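Local coordinates for protein Exo beta-1,2-glucooligosaccharide sophorohydrolase (non-reducing end) (Parabacteroides distasonis ATCC 8503, PDB 5Z06) that hydrolyses linear beta-1,2-glucan and beta-1,2-glucooligosaccharides of four or more glucose units, releasing sophorose from the non-reducing end, at residues 336-341 / 680-685; 569-574 / 579-584; 464-469 / 488-493. One frame throughout, in Å; residues are numbered along the deposited sequence.

Overall arrangement
After beta-rich N-terminal domains, the chain enters the helical region of this glycoside hydrolase, and all three contacts lie there. Helix 323-338 ends at the first half of contact 1, which waits 339 residues for its partner at 680-685, so contact 1 encloses the other two. Contact 3 closes first, joining the start of helix 467-475 to the end of helix 485-490. Contact 2 follows in series, folding the loop after helix 556-573 back on that helix's end. Contact 1 then ties helix 323-338 to the junction of helices 665-680 and 682-688. The contacts do not touch: contacts 1 and 3 come within about 9 Å at their nearest atoms.

Contact 1: residues 336-341 / 680-685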
ATOM      1  N   GLY A 336      -4.900  18.368   5.288  1.00 27.80           N
ATOM      2  CA  GLY A 336      -4.027  18.314   6.444  1.00 28.70           C
ATOM      3  C   GLY A 336      -3.681  19.702   6.946  1.00 29.34           C
ATOM      4  O   GLY A 336      -3.519  19.901   8.158  1.00 26.84           O
ATOM      5  N   ILE A 337      -3.590  20.659   6.022  1.00 28.31           N
ATOM      6  CA  ILE A 337      -3.369  22.050   6.401  1.00 30.79           C
ATOM      7  C   ILE A 337      -4.618  22.587   7.119  1.00 31.85           C
ATOM      8  O   ILE A 337      -4.512  23.183   8.194  1.00 31.40           O
ATOM      9  CB  ILE A 337      -3.046  22.952   5.205  1.00 29.55           C
ATOM     10  CG1 ILE A 337      -1.738  22.516   4.540  1.00 29.67           C
ATOM     11  CG2 ILE A 337      -2.905  24.402   5.678  1.00 30.88           C
ATOM     12  CD1 ILE A 337      -1.546  23.091   3.152  1.00 29.17           C
ATOM     13  N   GLU A 338      -5.786  22.362   6.523  1.00 31.93           N
ATOM     14  CA  GLU A 338      -7.041  22.798   7.130  1.00 33.24           C
ATOM     15  C   GLU A 338      -7.259  22.169   8.482  1.00 31.83           C
ATOM     16  O   GLU A 338      -7.682  22.850   9.394  1.00 35.25           O
ATOM     17  CB  GLU A 338      -8.256  22.495   6.249  1.00 33.69           C
ATOM     18  CG  GLU A 338      -8.546  23.534   5.192  1.00 35.12           C
ATOM     19  CD  GLU A 338      -8.658  24.932   5.744  1.00 32.59           C
ATOM     20  OE1 GLU A 338      -9.632  25.238   6.434  1.00 31.90           O
ATOM     21  OE2 GLU A 338      -7.741  25.709   5.496  1.00 31.63           O
ATOM     22  N   ARG A 339      -6.960  20.881   8.612  1.00 31.47           N
ATOM     23  CA  ARG A 339      -7.078  20.186   9.903  1.00 31.36           C
ATOM     24  C   ARG A 339      -5.975  20.506  10.900  1.00 31.57           C
ATOM     25  O   ARG A 339      -5.967  19.934  11.996  1.00 33.92           O
ATOM     26  CB  ARG A 339      -7.060  18.684   9.673  1.00 31.34           C
ATOM     27  CG  ARG A 339      -8.283  18.165   8.987  1.00 31.97           C
ATOM     28  CD  ARG A 339      -9.409  17.976   9.978  1.00 30.63           C
ATOM     29  NE  ARG A 339     -10.682  18.179   9.330  1.00 30.55           N
ATOM     30  CZ  ARG A 339     -11.832  18.431   9.955  1.00 33.14           C
ATOM     31  NH1 ARG A 339     -11.885  18.500  11.276  1.00 34.45           N
ATOM     32  NH2 ARG A 339     -12.938  18.631   9.253  1.00 33.44           N
ATOM     33  N   GLY A 340      -5.015  21.345  10.510  1.00 29.94           N
ATOM     34  CA  GLY A 340      -3.935  21.765  11.386  1.00 28.78           C
ATOM     35  C   GLY A 340      -2.916  20.687  11.701  1.00 26.83           C
ATOM     36  O   GLY A 340      -2.247  20.784  12.718  1.00 26.30           O
ATOM     37  N   PHE A 341      -2.784  19.669  10.843  1.00 24.56           N
ATOM     38  CA  PHE A 341      -1.699  18.686  10.985  1.00 24.84           C
ATOM     39  C   PHE A 341      -0.355  19.317  10.647  1.00 24.86           C
ATOM     40  O   PHE A 341       0.687  18.872  11.108  1.00 25.30           O
ATOM     41  CB  PHE A 341      -1.884  17.468  10.064  1.00 25.49           C
ATOM     42  CG  PHE A 341      -3.202  16.772  10.212  1.00 27.21           C
ATOM     43  CD1 PHE A 341      -3.899  16.770  11.423  1.00 27.95           C
ATOM     44  CD2 PHE A 341      -3.740  16.075   9.126  1.00 27.55           C
ATOM     45  CE1 PHE A 341      -5.121  16.127  11.528  1.00 28.16           C
ATOM     46  CE2 PHE A 341      -4.952  15.438   9.231  1.00 26.44           C
ATOM     47  CZ  PHE A 341      -5.638  15.457  10.426  1.00 28.50           C
ATOM     48  N   THR A 680     -16.471  18.482   5.756  1.00 29.81           N
ATOM     49  CA  THR A 680     -16.550  19.895   5.416  1.00 28.78           C
ATOM     50  C   THR A 680     -16.802  20.199   3.949  1.00 27.85           C
ATOM     51  O   THR A 680     -16.950  21.358   3.608  1.00 27.29           O
ATOM     52  CB  THR A 680     -15.227  20.581   5.777  1.00 29.81           C
ATOM     53  OG1 THR A 680     -14.157  19.937   5.067  1.00 28.08           O
ATOM     54  CG2 THR A 680     -14.985  20.544   7.320  1.00 30.38           C
ATOM     55  N   ASN A 681     -16.846  19.190   3.084  1.00 28.07           N
ATOM     56  CA  ASN A 681     -16.855  19.411   1.634  1.00 30.65           C
ATOM     57  C   ASN A 681     -15.614  20.166   1.114  1.00 30.45           C
ATOM     58  O   ASN A 681     -15.668  20.724   0.015  1.00 31.05           O
ATOM     59  CB  ASN A 681     -18.116  20.185   1.170  1.00 29.96           C
ATOM     60  CG  ASN A 681     -19.414  19.425   1.401  1.00 31.31           C
ATOM     61  OD1 ASN A 681     -19.459  18.196   1.403  1.00 31.66           O
ATOM     62  ND2 ASN A 681     -20.480  20.169   1.555  1.00 31.11           N
ATOM     63  N   LEU A 682     -14.509  20.151   1.859  1.00 29.13           N
ATOM     64  CA  LEU A 682     -13.390  21.056   1.586  1.00 30.32           C
ATOM     65  C   LEU A 682     -12.831  20.927   0.166  1.00 30.40           C
ATOM     66  O   LEU A 682     -12.792  21.903  -0.581  1.00 27.90           O
ATOM     67  CB  LEU A 682     -12.257  20.821   2.567  1.00 30.71           C
ATOM     68  CG  LEU A 682     -11.008  21.651   2.327  1.00 31.87           C
ATOM     69  CD1 LEU A 682     -11.289  23.131   2.600  1.00 33.88           C
ATOM     70  CD2 LEU A 682      -9.884  21.122   3.198  1.00 31.70           C
ATOM     71  N   LEU A 683     -12.392  19.721  -0.182  1.00 27.94           N
ATOM     72  CA  LEU A 683     -11.711  19.505  -1.453  1.00 28.42           C
ATOM     73  C   LEU A 683     -12.682  19.678  -2.600  1.00 28.62           C
ATOM     74  O   LEU A 683     -12.359  20.261  -3.614  1.00 30.66           O
ATOM     75  CB  LEU A 683     -11.072  18.118  -1.519  1.00 27.79           C
ATOM     76  CG  LEU A 683      -9.896  17.848  -0.584  1.00 28.11           C
ATOM     77  CD1 LEU A 683      -8.987  19.062  -0.433  1.00 28.58           C
ATOM     78  CD2 LEU A 683     -10.366  17.371   0.769  1.00 27.78           C
ATOM     79  N   TRP A 684     -13.883  19.161  -2.424  1.00 29.70           N
ATOM     80  CA  TRP A 684     -14.946  19.397  -3.364  1.00 29.57           C
ATOM     81  C   TRP A 684     -15.180  20.875  -3.609  1.00 30.37           C
ATOM     82  O   TRP A 684     -15.178  21.304  -4.765  1.00 29.00           O
ATOM     83  CB  TRP A 684     -16.224  18.781  -2.865  1.00 29.92           C
ATOM     84  CG  TRP A 684     -16.320  17.346  -3.012  1.00 28.95           C
ATOM     85  CD1 TRP A 684     -15.648  16.557  -3.871  1.00 28.52           C
ATOM     86  CD2 TRP A 684     -17.238  16.509  -2.325  1.00 30.47           C
ATOM     87  NE1 TRP A 684     -16.068  15.275  -3.760  1.00 28.52           N
ATOM     88  CE2 TRP A 684     -17.060  15.208  -2.826  1.00 29.64           C
ATOM     89  CE3 TRP A 684     -18.219  16.737  -1.351  1.00 29.94           C
ATOM     90  CZ2 TRP A 684     -17.793  14.118  -2.361  1.00 29.30           C
ATOM     91  CZ3 TRP A 684     -18.944  15.660  -0.882  1.00 30.14           C
ATOM     92  CH2 TRP A 684     -18.742  14.362  -1.402  1.00 29.07           C
ATOM     93  N   ASN A 685     -15.358  21.646  -2.528  1.00 29.32           N
ATOM     94  CA  ASN A 685     -15.631  23.077  -2.665  1.00 29.91           C
ATOM     95  C   ASN A 685     -14.470  23.769  -3.361  1.00 30.06           C
ATOM     96  O   ASN A 685     -14.694  24.601  -4.244  1.00 31.48           O
ATOM     97  CB  ASN A 685     -15.972  23.721  -1.323  1.00 29.06           C
ATOM     98  CG  ASN A 685     -17.294  23.221  -0.775  1.00 27.74           C
ATOM     99  OD1 ASN A 685     -18.079  22.591  -1.498  1.00 27.89           O
ATOM    100  ND2 ASN A 685     -17.542  23.470   0.497  1.00 25.75           N
TER
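E338, in the last turn of helix 323-338, lays the base of its side chain on L682, the first residue of helix 682-688. Its CB is 3.7 Å from L682 CD2, and the next carbon comes closer, with E338 CG 3.4 Å from L682 CD2 and 3.8 Å from L682 CD1. Both leucine methyls are therefore used. A bend at the second torsion (chi2 -53°) then turns the chain after CG, and the carboxylate at its tip is engaged by Y408, whose OH is hydrogen-bonded to OE2. Glutamate suits the place because its two methylenes can serve as a greasy stem while the acid keeps a polar partner.

R339 makes the second touch. Its NH2 lies 3.4 Å from T680 CG2, the methyl approaching the guanidinium obliquely. E676 of helix 665-680 forms a salt bridge with R339 NE through one carboxylate oxygen and a hydrogen bond with T680 OG1 through the other; this probably offsets the nearby like charge of R679. T680 OG1 also receives a weak bond from L682 N at 3.2 Å, across the bend between helices 665-680 and 682-688. At the other end of the arginine, CB lies over one face of the F341 ring, toward its rim, 3.6 Å above the plane. The helix ends just before in a Schellman motif, in which F341 N bonds G336 O at 2.8 Å while G340, a glycine, takes the positive phi of 71°.

The chemistry is that of a modest surface seam: a methylene stem meets leucine methyls, and a guanidinium nitrogen meets a threonine methyl, while the salt bridge from E676, one turn before T680, probably adds an electrostatic tie.

Contact 2: residues 569-574 / 579-584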
ATOM      1  N   ARG A 569     -23.523  -4.178   0.979  1.00 26.68           N
ATOM      2  CA  ARG A 569     -24.554  -5.223   1.111  1.00 28.92           C
ATOM      3  C   ARG A 569     -24.103  -6.572   0.632  1.00 27.72           C
ATOM      4  O   ARG A 569     -24.512  -7.590   1.184  1.00 27.69           O
ATOM      5  CB  ARG A 569     -25.846  -4.830   0.432  1.00 29.76           C
ATOM      6  CG  ARG A 569     -26.510  -3.733   1.226  1.00 29.48           C
ATOM      7  CD  ARG A 569     -27.543  -3.047   0.400  1.00 29.58           C
ATOM      8  NE  ARG A 569     -28.092  -1.917   1.135  1.00 30.79           N
ATOM      9  CZ  ARG A 569     -29.178  -1.254   0.765  1.00 29.49           C
ATOM     10  NH1 ARG A 569     -29.852  -1.635  -0.316  1.00 28.45           N
ATOM     11  NH2 ARG A 569     -29.602  -0.224   1.487  1.00 27.05           N
ATOM     12  N   TYR A 570     -23.273  -6.567  -0.397  1.00 27.11           N
ATOM     13  CA  TYR A 570     -22.593  -7.767  -0.839  1.00 27.52           C
ATOM     14  C   TYR A 570     -21.752  -8.332   0.305  1.00 27.08           C
ATOM     15  O   TYR A 570     -21.680  -9.547   0.514  1.00 25.45           O
ATOM     16  CB  TYR A 570     -21.683  -7.450  -2.014  1.00 26.50           C
ATOM     17  CG  TYR A 570     -20.741  -8.572  -2.319  1.00 29.49           C
ATOM     18  CD1 TYR A 570     -19.512  -8.675  -1.662  1.00 28.63           C
ATOM     19  CD2 TYR A 570     -21.087  -9.582  -3.239  1.00 30.16           C
ATOM     20  CE1 TYR A 570     -18.649  -9.723  -1.919  1.00 30.14           C
ATOM     21  CE2 TYR A 570     -20.213 -10.629  -3.512  1.00 30.87           C
ATOM     22  CZ  TYR A 570     -18.989 -10.698  -2.859  1.00 30.65           C
ATOM     23  OH  TYR A 570     -18.123 -11.752  -3.111  1.00 30.98           O
ATOM     24  N   CYS A 571     -21.061  -7.432   0.986  1.00 26.84           N
ATOM     25  CA  CYS A 571     -20.107  -7.825   2.007  1.00 28.09           C
ATOM     26  C   CYS A 571     -20.855  -8.349   3.224  1.00 27.85           C
ATOM     27  O   CYS A 571     -20.447  -9.340   3.817  1.00 28.54           O
ATOM     28  CB  CYS A 571     -19.159  -6.678   2.364  1.00 27.33           C
ATOM     29  SG  CYS A 571     -18.000  -6.332   1.038  1.00 27.80           S
ATOM     30  N   ILE A 572     -21.978  -7.727   3.556  1.00 27.48           N
ATOM     31  CA  ILE A 572     -22.776  -8.212   4.667  1.00 28.18           C
ATOM     32  C   ILE A 572     -23.280  -9.613   4.298  1.00 28.58           C
ATOM     33  O   ILE A 572     -23.077 -10.588   5.036  1.00 28.36           O
ATOM     34  CB  ILE A 572     -23.915  -7.260   5.017  1.00 29.09           C
ATOM     35  CG1 ILE A 572     -23.344  -5.905   5.491  1.00 29.56           C
ATOM     36  CG2 ILE A 572     -24.780  -7.834   6.145  1.00 30.71           C
ATOM     37  CD1 ILE A 572     -24.353  -4.780   5.426  1.00 28.90           C
ATOM     38  N   GLU A 573     -23.886  -9.699   3.127  1.00 27.90           N
ATOM     39  CA  GLU A 573     -24.369 -10.963   2.617  1.00 29.21           C
ATOM     40  C   GLU A 573     -23.270 -12.011   2.648  1.00 28.18           C
ATOM     41  O   GLU A 573     -23.515 -13.123   3.093  1.00 30.50           O
ATOM     42  CB  GLU A 573     -24.945 -10.791   1.227  1.00 28.94           C
ATOM     43  CG  GLU A 573     -25.521 -12.076   0.646  1.00 31.04           C
ATOM     44  CD  GLU A 573     -26.512 -11.793  -0.453  1.00 31.45           C
ATOM     45  OE1 GLU A 573     -27.401 -10.945  -0.239  1.00 34.82           O
ATOM     46  OE2 GLU A 573     -26.377 -12.384  -1.531  1.00 32.15           O
ATOM     47  N   ASN A 574     -22.072 -11.649   2.180  1.00 28.71           N
ATOM     48  CA  ASN A 574     -20.873 -12.499   2.285  1.00 26.89           C
ATOM     49  C   ASN A 574     -21.073 -13.888   1.699  1.00 28.06           C
ATOM     50  O   ASN A 574     -20.818 -14.901   2.362  1.00 27.67           O
ATOM     51  CB  ASN A 574     -20.415 -12.626   3.740  1.00 25.97           C
ATOM     52  CG  ASN A 574     -19.031 -13.223   3.867  1.00 25.53           C
ATOM     53  OD1 ASN A 574     -18.248 -13.297   2.888  1.00 24.03           O
ATOM     54  ND2 ASN A 574     -18.704 -13.624   5.080  1.00 23.85           N
ATOM     55  N   VAL A 579     -13.942 -14.628   6.088  1.00 26.23           N
ATOM     56  CA  VAL A 579     -13.909 -14.309   7.499  1.00 26.28           C
ATOM     57  C   VAL A 579     -13.921 -12.793   7.698  1.00 25.82           C
ATOM     58  O   VAL A 579     -13.200 -12.077   7.011  1.00 25.85           O
ATOM     59  CB  VAL A 579     -12.678 -14.909   8.173  1.00 26.66           C
ATOM     60  CG1 VAL A 579     -12.576 -14.468   9.651  1.00 27.48           C
ATOM     61  CG2 VAL A 579     -12.757 -16.431   8.080  1.00 28.45           C
ATOM     62  N   GLY A 580     -14.730 -12.339   8.654  1.00 25.11           N
ATOM     63  CA  GLY A 580     -14.778 -10.945   9.066  1.00 24.51           C
ATOM     64  C   GLY A 580     -15.607  -9.978   8.220  1.00 23.30           C
ATOM     65  O   GLY A 580     -15.805  -8.839   8.636  1.00 22.54           O
ATOM     66  N   TYR A 581     -16.062 -10.396   7.041  1.00 23.28           N
ATOM     67  CA  TYR A 581     -16.913  -9.545   6.191  1.00 25.67           C
ATOM     68  C   TYR A 581     -18.234  -9.251   6.891  1.00 27.42           C
ATOM     69  O   TYR A 581     -18.834 -10.120   7.493  1.00 25.92           O
ATOM     70  CB  TYR A 581     -17.263 -10.244   4.903  1.00 25.74           C
ATOM     71  CG  TYR A 581     -16.219 -10.215   3.832  1.00 25.48           C
ATOM     72  CD1 TYR A 581     -14.858 -10.138   4.127  1.00 26.01           C
ATOM     73  CD2 TYR A 581     -16.606 -10.315   2.492  1.00 25.01           C
ATOM     74  CE1 TYR A 581     -13.924 -10.115   3.114  1.00 25.46           C
ATOM     75  CE2 TYR A 581     -15.685 -10.323   1.475  1.00 24.37           C
ATOM     76  CZ  TYR A 581     -14.355 -10.215   1.786  1.00 23.95           C
ATOM     77  OH  TYR A 581     -13.459 -10.226   0.793  1.00 21.22           O
ATOM     78  N   GLY A 582     -18.695  -8.019   6.803  1.00 28.54           N
ATOM     79  CA  GLY A 582     -19.956  -7.692   7.430  1.00 27.90           C
ATOM     80  C   GLY A 582     -20.214  -6.230   7.259  1.00 28.09           C
ATOM     81  O   GLY A 582     -19.593  -5.581   6.427  1.00 25.11           O
ATOM     82  N   GLU A 583     -21.093  -5.719   8.099  1.00 28.47           N
ATOM     83  CA  GLU A 583     -21.507  -4.332   8.023  1.00 31.34           C
ATOM     84  C   GLU A 583     -20.377  -3.349   8.294  1.00 28.16           C
ATOM     85  O   GLU A 583     -20.426  -2.197   7.841  1.00 25.80           O
ATOM     86  CB  GLU A 583     -22.648  -4.075   8.996  1.00 32.71           C
ATOM     87  CG  GLU A 583     -23.361  -2.779   8.697  1.00 36.81           C
ATOM     88  CD  GLU A 583     -24.667  -2.629   9.426  1.00 40.11           C
ATOM     89  OE1 GLU A 583     -25.152  -3.630  10.022  1.00 38.83           O
ATOM     90  OE2 GLU A 583     -25.200  -1.499   9.371  1.00 39.96           O
ATOM     91  N   ASP A 584     -19.392  -3.820   9.046  1.00 25.17           N
ATOM     92  CA  ASP A 584     -18.279  -3.017   9.469  1.00 27.16           C
ATOM     93  C   ASP A 584     -16.991  -3.446   8.756  1.00 25.56           C
ATOM     94  O   ASP A 584     -15.893  -3.044   9.111  1.00 25.60           O
ATOM     95  CB  ASP A 584     -18.182  -3.059  11.004  1.00 28.08           C
ATOM     96  CG  ASP A 584     -17.959  -4.444  11.551  1.00 29.29           C
ATOM     97  OD1 ASP A 584     -17.959  -5.417  10.772  1.00 29.90           O
ATOM     98  OD2 ASP A 584     -17.761  -4.557  12.775  1.00 35.04           O
TER
HETATM   99  O   HOH W   1     -21.558 -10.840   7.166  1.00 30.45           O
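At the C-terminal end of helix 556-573, C571, I572 and N574 receive Y581, G582 and E583 of the loop that follows. The backbones nearly meet where I572 CA lies 4.0 Å from G582 CA; glycine suits this spot because it readily adopts the extended phi of 177° with psi -161°. I572 CG1 rests 3.5 Å from E583 N, and the isoleucine runs side by side with the stem of E583. The Y581 side chain, for its part, crosses that of N574 at about a right angle, with N574 OD1 3.4 Å from Y581 CD2 and the amide tilted 29° from the ring plane. The same amide bonds Y578 O through ND2, which probably limits its rotation. C571 O comes to the edge of the tyrosine ring, 3.5 Å from Y581 CB, and C571 SG stands obliquely 5.1 Å from the ring centroid, a cysteine sulfur-aromatic contact. At the far end of the ring, Y581 OH bonds one oxygen of D607, whose other oxygen is bonded to Y570 OH.

A water stitches the two backbones, donating to I572 O at 2.6 Å and to Y581 O at 2.8 Å. An asparagine with positive phi, as at N574, is a common way to end a helix; here the loop then returns so that Y581 packs beside the last turn.

Contact 3: residues 464-469 / 488-493; sequences NETMIT and SGWASQ
W490 offers one face of its indole to M467, whose CB lies over the six-membered ring, 3.8 Å from the centroid and 19° off the ring normal: a CH-pi contact. The methionine extends from there with CG anti to the backbone N (chi1 175°), then bends at its last torsion (chi3 -67°), which carries the methyl back so that M467 CE reaches W490 CZ2 at 3.4 Å. The sulfur itself stands oblique to the ring, with SD 5.4 Å from the same centroid. Methionine suits the place because its flexible, polarisable chain can follow a flat surface.

The rim of the indole points into the turn before helix 467-475. N464 O lies in the ring plane at the edge, 3.3 Å from W490 CH2, and T466 OG1 also sits at the edge, 3.5 Å from W490 CZ3. The turn is probably stiffened by N464 OD1, which takes two bonds: T466 OG1 donates in the carbonyl plane, on a lone pair, at 2.9 Å, while T466 N comes from above that plane at 3.2 Å. The ND2 of N464 bonds a glycerol, probably from the crystallisation liquor. Y486 and Y513 bring further rings against W490.

With W490 replaced by an alanine, the M467 methyl and the edge of the turn would probably lose their aromatic cover, and a gap would be likely to open between the two helices. The whole is typical of an Asx turn leading into a helix, here covered by a buried tryptophan through CH-pi and Met-aromatic contacts.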
ATOM      1  N   ASN A 464     -15.756   3.471 -15.276  1.00 27.62           N
ATOM      2  CA  ASN A 464     -14.589   3.072 -14.538  1.00 28.00           C
ATOM      3  C   ASN A 464     -14.085   4.300 -13.762  1.00 27.07           C
ATOM      4  O   ASN A 464     -14.866   5.209 -13.470  1.00 29.34           O
ATOM      5  CB  ASN A 464     -13.539   2.391 -15.453  1.00 27.06           C
ATOM      6  CG  ASN A 464     -12.903   3.322 -16.464  1.00 26.82           C
ATOM      7  OD1 ASN A 464     -13.256   4.494 -16.597  1.00 26.99           O
ATOM      8  ND2 ASN A 464     -11.942   2.791 -17.183  1.00 28.28           N
ATOM      9  N   GLU A 465     -12.801   4.348 -13.456  1.00 28.18           N
ATOM     10  CA  GLU A 465     -12.250   5.408 -12.594  1.00 28.84           C
ATOM     11  C   GLU A 465     -11.938   6.704 -13.302  1.00 29.65           C
ATOM     12  O   GLU A 465     -11.521   7.669 -12.639  1.00 31.14           O
ATOM     13  CB  GLU A 465     -10.948   4.932 -11.932  1.00 28.54           C
ATOM     14  CG  GLU A 465      -9.747   4.727 -12.854  1.00 28.25           C
ATOM     15  CD  GLU A 465      -9.543   3.283 -13.256  1.00 27.70           C
ATOM     16  OE1 GLU A 465     -10.525   2.689 -13.629  1.00 30.90           O
ATOM     17  OE2 GLU A 465      -8.428   2.749 -13.240  1.00 29.58           O
ATOM     18  N   THR A 466     -12.114   6.729 -14.628  1.00 27.67           N
ATOM     19  CA  THR A 466     -11.534   7.746 -15.466  1.00 27.35           C
ATOM     20  C   THR A 466     -12.472   8.890 -15.807  1.00 27.93           C
ATOM     21  O   THR A 466     -12.172   9.644 -16.729  1.00 29.21           O
ATOM     22  CB  THR A 466     -10.983   7.139 -16.776  1.00 28.58           C
ATOM     23  OG1 THR A 466     -12.047   6.858 -17.684  1.00 28.77           O
ATOM     24  CG2 THR A 466     -10.181   5.865 -16.488  1.00 29.27           C
ATOM     25  N   MET A 467     -13.584   9.071 -15.084  1.00 28.24           N
ATOM     26  CA  MET A 467     -14.488  10.194 -15.415  1.00 29.23           C
ATOM     27  C   MET A 467     -13.769  11.556 -15.391  1.00 29.00           C
ATOM     28  O   MET A 467     -14.026  12.411 -16.250  1.00 28.83           O
ATOM     29  CB  MET A 467     -15.691  10.270 -14.485  1.00 30.00           C
ATOM     30  CG  MET A 467     -16.568  11.498 -14.748  1.00 29.23           C
ATOM     31  SD  MET A 467     -18.062  11.590 -13.760  1.00 29.91           S
ATOM     32  CE  MET A 467     -19.007  10.211 -14.376  1.00 28.64           C
ATOM     33  N   ILE A 468     -12.893  11.739 -14.409  1.00 26.51           N
ATOM     34  CA  ILE A 468     -12.224  13.016 -14.198  1.00 28.06           C
ATOM     35  C   ILE A 468     -11.232  13.301 -15.316  1.00 27.81           C
ATOM     36  O   ILE A 468     -10.906  14.449 -15.567  1.00 25.74           O
ATOM     37  CB  ILE A 468     -11.491  13.071 -12.826  1.00 28.79           C
ATOM     38  CG1 ILE A 468     -11.135  14.502 -12.434  1.00 29.31           C
ATOM     39  CG2 ILE A 468     -10.222  12.211 -12.804  1.00 28.74           C
ATOM     40  CD1 ILE A 468     -12.301  15.298 -11.936  1.00 30.51           C
ATOM     41  N   THR A 469     -10.738  12.238 -15.959  1.00 29.10           N
ATOM     42  CA  THR A 469      -9.904  12.360 -17.154  1.00 28.18           C
ATOM     43  C   THR A 469     -10.669  13.059 -18.285  1.00 29.39           C
ATOM     44  O   THR A 469     -10.150  13.974 -18.952  1.00 30.99           O
ATOM     45  CB  THR A 469      -9.400  10.985 -17.616  1.00 28.36           C
ATOM     46  OG1 THR A 469      -8.993  10.204 -16.477  1.00 26.04           O
ATOM     47  CG2 THR A 469      -8.244  11.152 -18.569  1.00 28.24           C
ATOM     48  N   SER A 488     -19.452  10.357 -26.227  1.00 31.99           N
ATOM     49  CA  SER A 488     -18.929   9.571 -27.339  1.00 31.01           C
ATOM     50  C   SER A 488     -17.808   8.649 -26.856  1.00 31.32           C
ATOM     51  O   SER A 488     -17.593   7.581 -27.426  1.00 32.42           O
ATOM     52  CB  SER A 488     -18.434  10.506 -28.437  1.00 30.69           C
ATOM     53  OG  SER A 488     -17.168  11.074 -28.106  1.00 30.64           O
ATOM     54  N   GLY A 489     -17.113   9.066 -25.791  1.00 29.78           N
ATOM     55  CA  GLY A 489     -15.972   8.335 -25.251  1.00 30.29           C
ATOM     56  C   GLY A 489     -16.268   7.677 -23.932  1.00 29.64           C
ATOM     57  O   GLY A 489     -16.568   6.483 -23.878  1.00 30.34           O
ATOM     58  N   TRP A 490     -16.182   8.470 -22.866  1.00 28.61           N
ATOM     59  CA  TRP A 490     -16.511   8.009 -21.524  1.00 27.36           C
ATOM     60  C   TRP A 490     -17.793   7.148 -21.506  1.00 28.83           C
ATOM     61  O   TRP A 490     -17.748   5.989 -21.099  1.00 28.14           O
ATOM     62  CB  TRP A 490     -16.637   9.207 -20.598  1.00 26.04           C
ATOM     63  CG  TRP A 490     -17.334   8.928 -19.389  1.00 26.18           C
ATOM     64  CD1 TRP A 490     -18.599   9.260 -19.099  1.00 26.91           C
ATOM     65  CD2 TRP A 490     -16.828   8.199 -18.272  1.00 25.89           C
ATOM     66  NE1 TRP A 490     -18.922   8.825 -17.837  1.00 29.20           N
ATOM     67  CE2 TRP A 490     -17.851   8.160 -17.308  1.00 26.38           C
ATOM     68  CE3 TRP A 490     -15.582   7.627 -17.968  1.00 25.99           C
ATOM     69  CZ2 TRP A 490     -17.702   7.535 -16.065  1.00 25.85           C
ATOM     70  CZ3 TRP A 490     -15.424   7.013 -16.715  1.00 26.79           C
ATOM     71  CH2 TRP A 490     -16.487   6.967 -15.788  1.00 25.21           C
ATOM     72  N   ALA A 491     -18.909   7.699 -21.982  1.00 28.85           N
ATOM     73  CA  ALA A 491     -20.192   6.978 -21.980  1.00 30.93           C
ATOM     74  C   ALA A 491     -20.565   6.445 -23.378  1.00 30.17           C
ATOM     75  O   ALA A 491     -21.732   6.361 -23.723  1.00 31.14           O
ATOM     76  CB  ALA A 491     -21.294   7.862 -21.420  1.00 28.19           C
ATOM     77  N   SER A 492     -19.556   6.097 -24.157  1.00 30.97           N
ATOM     78  CA  SER A 492     -19.734   5.593 -25.500  1.00 34.55           C
ATOM     79  C   SER A 492     -20.795   4.506 -25.545  1.00 37.07           C
ATOM     80  O   SER A 492     -20.768   3.570 -24.737  1.00 33.78           O
ATOM     81  CB  SER A 492     -18.432   4.988 -26.012  1.00 34.54           C
ATOM     82  OG  SER A 492     -18.608   4.432 -27.308  1.00 33.27           O
ATOM     83  N   GLN A 493     -21.710   4.640 -26.503  1.00 36.49           N
ATOM     84  CA  GLN A 493     -22.684   3.602 -26.791  1.00 37.64           C
ATOM     85  C   GLN A 493     -22.215   2.612 -27.862  1.00 37.29           C
ATOM     86  O   GLN A 493     -22.947   1.688 -28.185  1.00 38.49           O
ATOM     87  CB  GLN A 493     -24.013   4.243 -27.179  1.00 38.00           C
ATOM     88  CG  GLN A 493     -24.578   5.141 -26.090  1.00 37.47           C
ATOM     89  CD  GLN A 493     -24.855   4.362 -24.820  1.00 37.69           C
ATOM     90  OE1 GLN A 493     -25.749   3.519 -24.781  1.00 37.79           O
ATOM     91  NE2 GLN A 493     -24.062   4.613 -23.783  1.00 37.97           N
TER